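Local structure of tryptophanyl-tRNA synthetase (Campylobacter jejuni subsp. jejuni, 3TZL) at residues 24-27 / 28-32; 120-123 / 124-128; 128-131 / 132-136; 298-301 / 302-305. The protein catalyses the ATP-dependent attachment of tryptophan to its cognate tRNA, working as a homodimeric class I aminoacyl-tRNA synthetase. All blocks are in the same frame, centred on the assembly; numbering follows the deposited sequence.

Interaction 1 of 4, residues 24-27 / 28-32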
loop_
_atom_site.group_PDB
_atom_site.type_symbol
_atom_site.label_atom_id
_atom_site.label_comp_id
_atom_site.label_asym_id
_atom_site.label_seq_id
_atom_site.Cartn_x
_atom_site.Cartn_y
_atom_site.Cartn_z
ATOM N N ALA B 24 -0.127 -13.624 28.033
ATOM C CA ALA B 24 0.185 -12.358 27.365
ATOM C C ALA B 24 -0.781 -11.226 27.694
ATOM O O ALA B 24 -0.363 -10.108 27.992
ATOM C CB ALA B 24 0.253 -12.557 25.859
ATOM N N ILE B 25 -2.074 -11.517 27.629
ATOM C CA ILE B 25 -3.078 -10.460 27.696
ATOM C C ILE B 25 -3.154 -9.768 29.052
ATOM O O ILE B 25 -3.211 -8.540 29.101
ATOM C CB ILE B 25 -4.456 -10.965 27.276
ATOM C CG1 ILE B 25 -4.416 -11.375 25.809
ATOM C CG2 ILE B 25 -5.525 -9.890 27.541
ATOM C CD1 ILE B 25 -5.698 -11.970 25.317
ATOM N N LYS B 26 -3.117 -10.527 30.129
ATOM C CA LYS B 26 -3.173 -9.950 31.449
ATOM C C LYS B 26 -2.022 -9.002 31.683
ATOM O O LYS B 26 -2.190 -7.960 32.241
ATOM C CB LYS B 26 -3.166 -11.029 32.512
ATOM C CG LYS B 26 -3.803 -10.582 33.770
ATOM C CD LYS B 26 -3.601 -11.532 34.923
ATOM C CE LYS B 26 -4.539 -11.177 36.036
ATOM N NZ LYS B 26 -4.227 -9.868 36.608
ATOM N N GLN B 27 -0.852 -9.400 31.233
ATOM C CA GLN B 27 0.356 -8.602 31.372
ATOM C C GLN B 27 0.178 -7.282 30.635
ATOM O O GLN B 27 0.567 -6.214 31.116
ATOM C CB GLN B 27 1.564 -9.362 30.803
ATOM C CG GLN B 27 2.024 -10.576 31.642
ATOM C CD GLN B 27 1.210 -11.849 31.383
ATOM O OE1 GLN B 27 0.265 -11.862 30.587
ATOM N NE2 GLN B 27 1.584 -12.927 32.063
HETATM N N MSE B 28 -0.429 -7.376 29.460
HETATM C CA MSE B 28 -0.643 -6.218 28.620
HETATM C C MSE B 28 -1.655 -5.287 29.268
HETATM O O MSE B 28 -1.456 -4.083 29.314
HETATM C CB MSE B 28 -1.120 -6.668 27.242
HETATM C CG MSE B 28 -1.385 -5.543 26.295
HETATM SE SE MSE B 28 -1.982 -6.219 24.604
HETATM C CE MSE B 28 -1.049 -7.954 24.659
ATOM N N VAL B 29 -2.742 -5.856 29.773
ATOM C CA VAL B 29 -3.759 -5.088 30.481
ATOM C C VAL B 29 -3.169 -4.394 31.713
ATOM O O VAL B 29 -3.448 -3.224 31.976
ATOM C CB VAL B 29 -4.945 -5.994 30.905
ATOM C CG1 VAL B 29 -5.824 -5.307 31.970
ATOM C CG2 VAL B 29 -5.759 -6.403 29.687
ATOM N N ASP B 30 -2.343 -5.112 32.460
ATOM C CA ASP B 30 -1.756 -4.554 33.672
ATOM C C ASP B 30 -0.683 -3.493 33.378
ATOM O O ASP B 30 -0.344 -2.694 34.244
ATOM C CB ASP B 30 -1.187 -5.664 34.574
ATOM C CG ASP B 30 -2.274 -6.569 35.168
ATOM O OD1 ASP B 30 -3.451 -6.148 35.233
ATOM O OD2 ASP B 30 -1.943 -7.705 35.580
ATOM N N ALA B 31 -0.148 -3.479 32.162
ATOM C CA ALA B 31 0.890 -2.501 31.831
ATOM C C ALA B 31 0.314 -1.102 31.579
ATOM O O ALA B 31 1.050 -0.121 31.551
ATOM C CB ALA B 31 1.718 -2.974 30.633
ATOM N N GLN B 32 -1.003 -1.019 31.414
ATOM C CA GLN B 32 -1.666 0.226 31.023
ATOM C C GLN B 32 -1.495 1.397 31.965
ATOM O O GLN B 32 -1.342 2.528 31.509
ATOM C CB GLN B 32 -3.158 -0.006 30.813
ATOM C CG GLN B 32 -3.468 -0.794 29.566
ATOM C CD GLN B 32 -4.953 -0.998 29.397
ATOM O OE1 GLN B 32 -5.558 -0.464 28.472
ATOM N NE2 GLN B 32 -5.554 -1.761 30.304
#
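K26 and D30, one helical turn apart near the end of helix 18-30, form a salt bridge: K26 NZ stands 3.3 Å from D30 OD2, and the hydrogen bond within it is weak. The lysine chain runs extended as far as its last torsion, where chi4 of -66° turns the ammonium toward the carboxylate. D30 keeps CG beside its own backbone N, which also brings OD2 to 3.4 Å from K26 O, a meeting of two acceptors with no bond between them.

Backbone bonds link the same turns. V29 N reaches I25 O at 2.8 Å, and D30 N reaches K26 O at 2.9 Å; the next bond, A31 N to Q27 O, is weak. Just beyond, Q32 NE2 turns back to V29 O at 3.1 Å, meeting it in the carbonyl plane on a lone pair. The same amide is held by G71, D73 and S77, while Q27 NE2 turns to F22 O.

Apolar contact is lighter. I25 CG2 and V29 CG2 meet at 4.1 Å, and the selenomethionine M28 lays its chain on M37 and M39 of strand 36-41.

Packed against that strand, this is the helix of a beta-alpha-beta crossover between strands 5-10 and 36-41, as expected of the Rossmann-type catalytic domain of class I synthetases; it starts in the HIGH region, and the side chain of A24 lies about 4 Å from the bound ADP.

Interaction 2 of 4, residues 120-123 / 124-128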
loop_
_atom_site.group_PDB
_atom_site.type_symbol
_atom_site.label_atom_id
_atom_site.label_comp_id
_atom_site.label_asym_id
_atom_site.label_seq_id
_atom_site.Cartn_x
_atom_site.Cartn_y
_atom_site.Cartn_z
ATOM N N ALA B 120 4.382 -17.558 -2.816
ATOM C CA ALA B 120 4.075 -16.432 -1.951
ATOM C C ALA B 120 3.431 -15.276 -2.728
ATOM O O ALA B 120 3.803 -14.985 -3.860
ATOM C CB ALA B 120 5.337 -15.960 -1.227
ATOM N N SER B 121 2.448 -14.641 -2.108
ATOM C CA SER B 121 1.815 -13.473 -2.684
ATOM C C SER B 121 2.702 -12.277 -2.405
ATOM O O SER B 121 3.515 -12.292 -1.470
ATOM C CB SER B 121 0.448 -13.229 -2.039
ATOM O OG SER B 121 0.608 -12.827 -0.680
ATOM N N HIS B 122 2.544 -11.244 -3.218
ATOM C CA HIS B 122 3.180 -9.957 -2.958
ATOM C C HIS B 122 2.831 -9.467 -1.559
ATOM O O HIS B 122 3.653 -8.852 -0.868
ATOM C CB HIS B 122 2.677 -8.935 -3.966
ATOM C CG HIS B 122 3.376 -7.621 -3.889
ATOM N ND1 HIS B 122 2.724 -6.446 -3.586
ATOM C CD2 HIS B 122 4.677 -7.292 -4.062
ATOM C CE1 HIS B 122 3.586 -5.446 -3.602
ATOM N NE2 HIS B 122 4.779 -5.931 -3.896
ATOM N N GLY B 123 1.605 -9.747 -1.138
ATOM C CA GLY B 123 1.144 -9.350 0.182
ATOM C C GLY B 123 1.971 -9.931 1.312
ATOM O O GLY B 123 2.331 -9.214 2.238
ATOM N N LEU B 124 2.284 -11.224 1.230
ATOM C CA LEU B 124 3.152 -11.874 2.217
ATOM C C LEU B 124 4.547 -11.273 2.216
ATOM O O LEU B 124 5.123 -11.045 3.265
ATOM C CB LEU B 124 3.272 -13.378 1.956
ATOM C CG LEU B 124 4.197 -14.116 2.935
ATOM C CD1 LEU B 124 3.706 -13.959 4.365
ATOM C CD2 LEU B 124 4.340 -15.584 2.583
ATOM N N PHE B 125 5.084 -11.046 1.025
ATOM C CA PHE B 125 6.406 -10.464 0.840
ATOM C C PHE B 125 6.476 -9.046 1.412
ATOM O O PHE B 125 7.480 -8.648 2.013
ATOM C CB PHE B 125 6.709 -10.429 -0.664
ATOM C CG PHE B 125 8.083 -9.937 -1.011
ATOM C CD1 PHE B 125 9.183 -10.745 -0.835
ATOM C CD2 PHE B 125 8.265 -8.673 -1.555
ATOM C CE1 PHE B 125 10.461 -10.298 -1.175
ATOM C CE2 PHE B 125 9.527 -8.223 -1.892
ATOM C CZ PHE B 125 10.627 -9.036 -1.703
ATOM N N SER B 126 5.396 -8.293 1.232
ATOM C CA SER B 126 5.382 -6.866 1.534
ATOM C C SER B 126 4.960 -6.517 2.956
ATOM O O SER B 126 5.170 -5.394 3.404
ATOM C CB SER B 126 4.453 -6.138 0.574
ATOM O OG SER B 126 4.799 -6.412 -0.770
ATOM N N TYR B 127 4.353 -7.449 3.674
ATOM C CA TYR B 127 3.827 -7.071 4.985
ATOM C C TYR B 127 4.800 -6.518 6.034
ATOM O O TYR B 127 4.376 -5.730 6.866
ATOM C CB TYR B 127 2.883 -8.126 5.559
ATOM C CG TYR B 127 3.493 -9.130 6.494
ATOM C CD1 TYR B 127 3.675 -8.846 7.845
ATOM C CD2 TYR B 127 3.832 -10.388 6.038
ATOM C CE1 TYR B 127 4.217 -9.797 8.705
ATOM C CE2 TYR B 127 4.375 -11.337 6.884
ATOM C CZ TYR B 127 4.565 -11.042 8.208
ATOM O OH TYR B 127 5.092 -12.023 9.019
ATOM N N PRO B 128 6.092 -6.922 6.005
ATOM C CA PRO B 128 7.034 -6.235 6.902
ATOM C C PRO B 128 7.117 -4.731 6.665
ATOM O O PRO B 128 7.430 -4.008 7.611
ATOM C CB PRO B 128 8.383 -6.871 6.546
ATOM C CG PRO B 128 8.024 -8.243 6.065
ATOM C CD PRO B 128 6.732 -8.070 5.332
#
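The imidazole of H122 carries S126 OG over the centre of one face, 3.1 Å above its plane. H122 of the second subunit meets this ring with the two planes nearly parallel; H122 NE2 is hydrogen-bonded to S126 OG of that subunit, and S126 OG in turn to H122 NE2 of the second subunit. The Y127 ring has P128 CD over one face, offset toward the rim, and G123 O at its edge, near the ring plane. F125 meets Y110 edge to face.

S126 OG sits over the imidazole because chi1 of -54° holds it beside its own backbone N; from there it donates to H122 O at 2.7 Å, approaching from above the carbonyl plane. That oxygen also accepts from S126 N at 2.8 Å, so two donors of one residue grip it.

The stretch is the capped start of helix 122-137, set into the dimer interface. S121 is the N-cap: its OG accepts from L124 N at 3.0 Å, an almost straight bond of 161°. A120 CB lies 4.0 Å from L124 CD2.

The turn then slackens toward P128, which has no amide hydrogen and kinks the helix. Y127 N still reaches G123 O at 3.0 Å, though weakly.

Interaction 3 of 4, residues 128-131 / 132-136. With TRP (tryptophan), chain J.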
loop_
_atom_site.group_PDB
_atom_site.type_symbol
_atom_site.label_atom_id
_atom_site.label_comp_id
_atom_site.label_asym_id
_atom_site.label_seq_id
_atom_site.Cartn_x
_atom_site.Cartn_y
_atom_site.Cartn_z
ATOM N N PRO B 128 6.092 -6.922 6.005
ATOM C CA PRO B 128 7.034 -6.235 6.902
ATOM C C PRO B 128 7.117 -4.731 6.665
ATOM O O PRO B 128 7.430 -4.008 7.611
ATOM C CB PRO B 128 8.383 -6.871 6.546
ATOM C CG PRO B 128 8.024 -8.243 6.065
ATOM C CD PRO B 128 6.732 -8.070 5.332
ATOM N N VAL B 129 6.852 -4.266 5.444
ATOM C CA VAL B 129 6.850 -2.827 5.186
ATOM C C VAL B 129 5.611 -2.160 5.801
ATOM O O VAL B 129 5.698 -1.063 6.357
ATOM C CB VAL B 129 6.929 -2.490 3.666
ATOM C CG1 VAL B 129 7.104 -0.988 3.470
ATOM C CG2 VAL B 129 8.089 -3.220 3.011
ATOM N N LEU B 130 4.461 -2.827 5.709
ATOM C CA LEU B 130 3.241 -2.252 6.246
ATOM C C LEU B 130 3.372 -2.206 7.759
ATOM O O LEU B 130 3.024 -1.207 8.405
ATOM C CB LEU B 130 2.012 -3.066 5.827
ATOM C CG LEU B 130 0.681 -2.633 6.479
ATOM C CD1 LEU B 130 0.374 -1.150 6.260
ATOM C CD2 LEU B 130 -0.436 -3.488 5.940
HETATM N N MSE B 131 3.889 -3.297 8.318
HETATM C CA MSE B 131 4.200 -3.352 9.742
HETATM C C MSE B 131 5.196 -2.260 10.150
HETATM O O MSE B 131 5.095 -1.698 11.240
HETATM C CB MSE B 131 4.776 -4.713 10.095
HETATM C CG MSE B 131 5.307 -4.827 11.502
HETATM SE SE MSE B 131 5.382 -6.730 12.024
HETATM C CE MSE B 131 6.029 -6.534 13.863
ATOM N N ALA B 132 6.164 -1.961 9.288
ATOM C CA ALA B 132 7.071 -0.854 9.599
ATOM C C ALA B 132 6.303 0.469 9.606
ATOM O O ALA B 132 6.563 1.346 10.426
ATOM C CB ALA B 132 8.232 -0.808 8.636
ATOM N N ALA B 133 5.339 0.604 8.708
ATOM C CA ALA B 133 4.511 1.793 8.715
ATOM C C ALA B 133 3.717 1.894 10.033
ATOM O O ALA B 133 3.646 2.968 10.633
ATOM C CB ALA B 133 3.583 1.813 7.494
ATOM N N ASP B 134 3.136 0.776 10.476
ATOM C CA ASP B 134 2.409 0.735 11.748
ATOM C C ASP B 134 3.266 1.290 12.864
ATOM O O ASP B 134 2.835 2.137 13.625
ATOM C CB ASP B 134 2.053 -0.703 12.125
ATOM C CG ASP B 134 1.020 -1.321 11.199
ATOM O OD1 ASP B 134 0.080 -0.608 10.770
ATOM O OD2 ASP B 134 1.156 -2.530 10.905
ATOM N N ILE B 135 4.489 0.789 12.955
ATOM C CA ILE B 135 5.407 1.181 14.011
ATOM C C ILE B 135 5.863 2.647 13.905
ATOM O O ILE B 135 5.781 3.402 14.880
ATOM C CB ILE B 135 6.607 0.233 14.016
ATOM C CG1 ILE B 135 6.116 -1.204 14.268
ATOM C CG2 ILE B 135 7.639 0.671 15.043
ATOM C CD1 ILE B 135 7.110 -2.267 13.901
ATOM N N LEU B 136 6.305 3.050 12.717
ATOM C CA LEU B 136 6.938 4.362 12.521
ATOM C C LEU B 136 5.960 5.524 12.534
ATOM O O LEU B 136 6.311 6.624 12.953
ATOM C CB LEU B 136 7.733 4.399 11.206
ATOM C CG LEU B 136 8.858 3.378 11.066
ATOM C CD1 LEU B 136 9.627 3.523 9.751
ATOM C CD2 LEU B 136 9.796 3.466 12.242
HETATM N N TRP J . 2.879 -9.005 12.796
HETATM C CA TRP J . 2.251 -9.029 14.120
HETATM C C TRP J . 1.812 -10.440 14.490
HETATM O O TRP J . 1.455 -10.718 15.641
HETATM C CB TRP J . 1.055 -8.062 14.182
HETATM C CG TRP J . 1.456 -6.647 13.893
HETATM C CD1 TRP J . 1.153 -5.904 12.784
HETATM C CD2 TRP J . 2.281 -5.827 14.720
HETATM N NE1 TRP J . 1.731 -4.653 12.882
HETATM C CE2 TRP J . 2.437 -4.586 14.059
HETATM C CE3 TRP J . 2.908 -6.020 15.959
HETATM C CZ2 TRP J . 3.182 -3.541 14.606
HETATM C CZ3 TRP J . 3.655 -4.980 16.498
HETATM C CH2 TRP J . 3.779 -3.756 15.824
HETATM O OXT TRP J . 1.812 -11.323 13.630
#
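D134 folds its carboxylate back over the preceding turn, OD2 coming within 3.4 Å of M131 CA, and there it serves the bound tryptophan from a fully buried place on the helix. The indole NE1 donates to D134 OD2 at 3.0 Å with an angle of 170°, an almost straight bond that reads the ring nitrogen of the substrate. H45 NE2 binds the same oxygen and Q82 NE2 the other, so both carboxylate oxygens are held and the group's rotation is probably fixed. D134 CG lies beside its own backbone N (chi1 -68°), on the side of the earlier turn.

M131, a selenomethionine, extends along the ligand: SE is 3.5 Å from the tryptophan N, and M131 CE reaches 3.8 Å from CE3 of the indole. I135 backs this chain, its CD1 3.9 Å from M131 CG, while its CG1 approaches CZ2 of the indole at 3.8 Å. One turn of helix thus supplies three of the side chains lining the tryptophan pocket.

Main-chain bonds such as D134 N to L130 O, 2.9 Å, keep the turn regular after the kink at P128 and V129. Helix 87-96 packs on V129, L130 and D134, helix 150-167 on M131, A132 and L136, and helix 43-46 on L130 and M131.

Interaction 4 of 4, residues 298-301 / 302-305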
loop_
_atom_site.group_PDB
_atom_site.type_symbol
_atom_site.label_atom_id
_atom_site.label_comp_id
_atom_site.label_asym_id
_atom_site.label_seq_id
_atom_site.Cartn_x
_atom_site.Cartn_y
_atom_site.Cartn_z
ATOM N N LEU B 298 -14.313 2.060 19.315
ATOM C CA LEU B 298 -13.315 2.013 18.255
ATOM C C LEU B 298 -13.156 3.375 17.572
ATOM O O LEU B 298 -12.053 3.744 17.192
ATOM C CB LEU B 298 -13.666 0.933 17.227
ATOM C CG LEU B 298 -13.492 -0.474 17.804
ATOM C CD1 LEU B 298 -13.933 -1.556 16.811
ATOM C CD2 LEU B 298 -12.043 -0.664 18.234
ATOM N N ASP B 299 -14.255 4.113 17.421
ATOM C CA ASP B 299 -14.198 5.426 16.776
ATOM C C ASP B 299 -13.403 6.402 17.616
ATOM O O ASP B 299 -12.613 7.163 17.098
ATOM C CB ASP B 299 -15.593 5.979 16.506
ATOM C CG ASP B 299 -16.211 5.386 15.260
ATOM O OD1 ASP B 299 -15.445 4.855 14.426
ATOM O OD2 ASP B 299 -17.454 5.451 15.111
ATOM N N PHE B 300 -13.601 6.346 18.923
ATOM C CA PHE B 300 -12.834 7.161 19.850
ATOM C C PHE B 300 -11.338 6.860 19.808
ATOM O O PHE B 300 -10.520 7.787 19.755
ATOM C CB PHE B 300 -13.370 6.974 21.269
ATOM C CG PHE B 300 -12.522 7.596 22.331
ATOM C CD1 PHE B 300 -12.087 8.902 22.216
ATOM C CD2 PHE B 300 -12.196 6.885 23.471
ATOM C CE1 PHE B 300 -11.315 9.486 23.219
ATOM C CE2 PHE B 300 -11.430 7.459 24.475
ATOM C CZ PHE B 300 -10.990 8.770 24.351
ATOM N N GLY B 301 -10.986 5.574 19.852
ATOM C CA GLY B 301 -9.592 5.168 19.770
ATOM C C GLY B 301 -8.975 5.682 18.482
ATOM O O GLY B 301 -7.871 6.243 18.481
ATOM N N ALA B 302 -9.711 5.520 17.387
ATOM C CA ALA B 302 -9.218 5.939 16.080
ATOM C C ALA B 302 -8.933 7.440 16.022
ATOM O O ALA B 302 -7.968 7.841 15.393
ATOM C CB ALA B 302 -10.164 5.511 14.971
ATOM N N THR B 303 -9.726 8.265 16.710
ATOM C CA THR B 303 -9.496 9.710 16.670
ATOM C C THR B 303 -8.205 10.101 17.371
ATOM O O THR B 303 -7.543 11.064 16.978
ATOM C CB THR B 303 -10.654 10.554 17.282
ATOM O OG1 THR B 303 -10.649 10.438 18.713
ATOM C CG2 THR B 303 -12.002 10.137 16.712
ATOM N N LYS B 304 -7.856 9.366 18.418
ATOM C CA LYS B 304 -6.636 9.663 19.157
ATOM C C LYS B 304 -5.413 9.251 18.335
ATOM O O LYS B 304 -4.420 9.977 18.272
ATOM C CB LYS B 304 -6.651 8.971 20.523
ATOM C CG LYS B 304 -7.685 9.569 21.492
ATOM C CD LYS B 304 -7.434 9.139 22.940
ATOM C CE LYS B 304 -7.835 7.671 23.183
ATOM N NZ LYS B 304 -7.536 7.300 24.603
ATOM N N ALA B 305 -5.498 8.092 17.690
ATOM C CA ALA B 305 -4.390 7.608 16.882
ATOM C C ALA B 305 -4.268 8.445 15.609
ATOM O O ALA B 305 -3.163 8.796 15.210
ATOM C CB ALA B 305 -4.571 6.140 16.544
#
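A302 opens the second half of this stretch of the long C-terminal helix 291-320, an alpha helix whose successive turns are tied by bonds from each amide to the carbonyl four residues earlier. Its N reaches L298 O at 2.9 Å, and its methyl lies against the same carbonyl.

T303 follows, and here a side-chain bond is added to the regular pattern. Its N bonds D299 O at 3.1 Å, and its hydroxyl OG1 turns back and donates to F300 O at 2.9 Å, the donor tilted somewhat from the carbonyl plane. Chi1 of 73° places OG1 between the backbone N and the carbonyl carbon, on the side of the earlier turn, while CG2 is left beside D299 O. F300 O also receives weak bonds from T303 N and K304 N, the latter long at 3.4 Å, so this oxygen is shared by three donors, the hydroxyl the nearest.

K304 lays its aliphatic chain over one face of the F300 ring. CE stands 4.0 Å from the ring centroid and 28° off the normal, a CH-pi contact, and CZ is the nearest ring carbon. A bend at chi3 (-74°) carries the chain across the ring, and NZ goes on to bond the carbonyls of P74 and S77. The lysine thereby ties the helix to the loop leading into strand 78-81, on whose V78 it also packs.

A305 faces V78 and W80 of that strand. Its N bonds G301 O at 3.1 Å, with its CB 3.8 Å from the same oxygen.

Interactions 2 and 3 are consecutive parts of helix 122-137, sharing P128, with centres 13 Å apart: both touch the second subunit, the first more extensively at its capped start, and the other also carries the tryptophan contacts. The side chain of Y127 in interaction 2 still comes within about 4 Å of that ligand. Interaction 1 serves the nucleotide side, the side chain of A24 about 4 Å from ADP, and its nearest atoms are about 13 Å from those of interaction 3. Interaction 4 lies farther from the ligands, the side chain of A305 about 13 Å from the tryptophan; its nearest atoms are about 9 Å from interactions 1 and 3. S77 is a common neighbour, bonded by Q32 and K304.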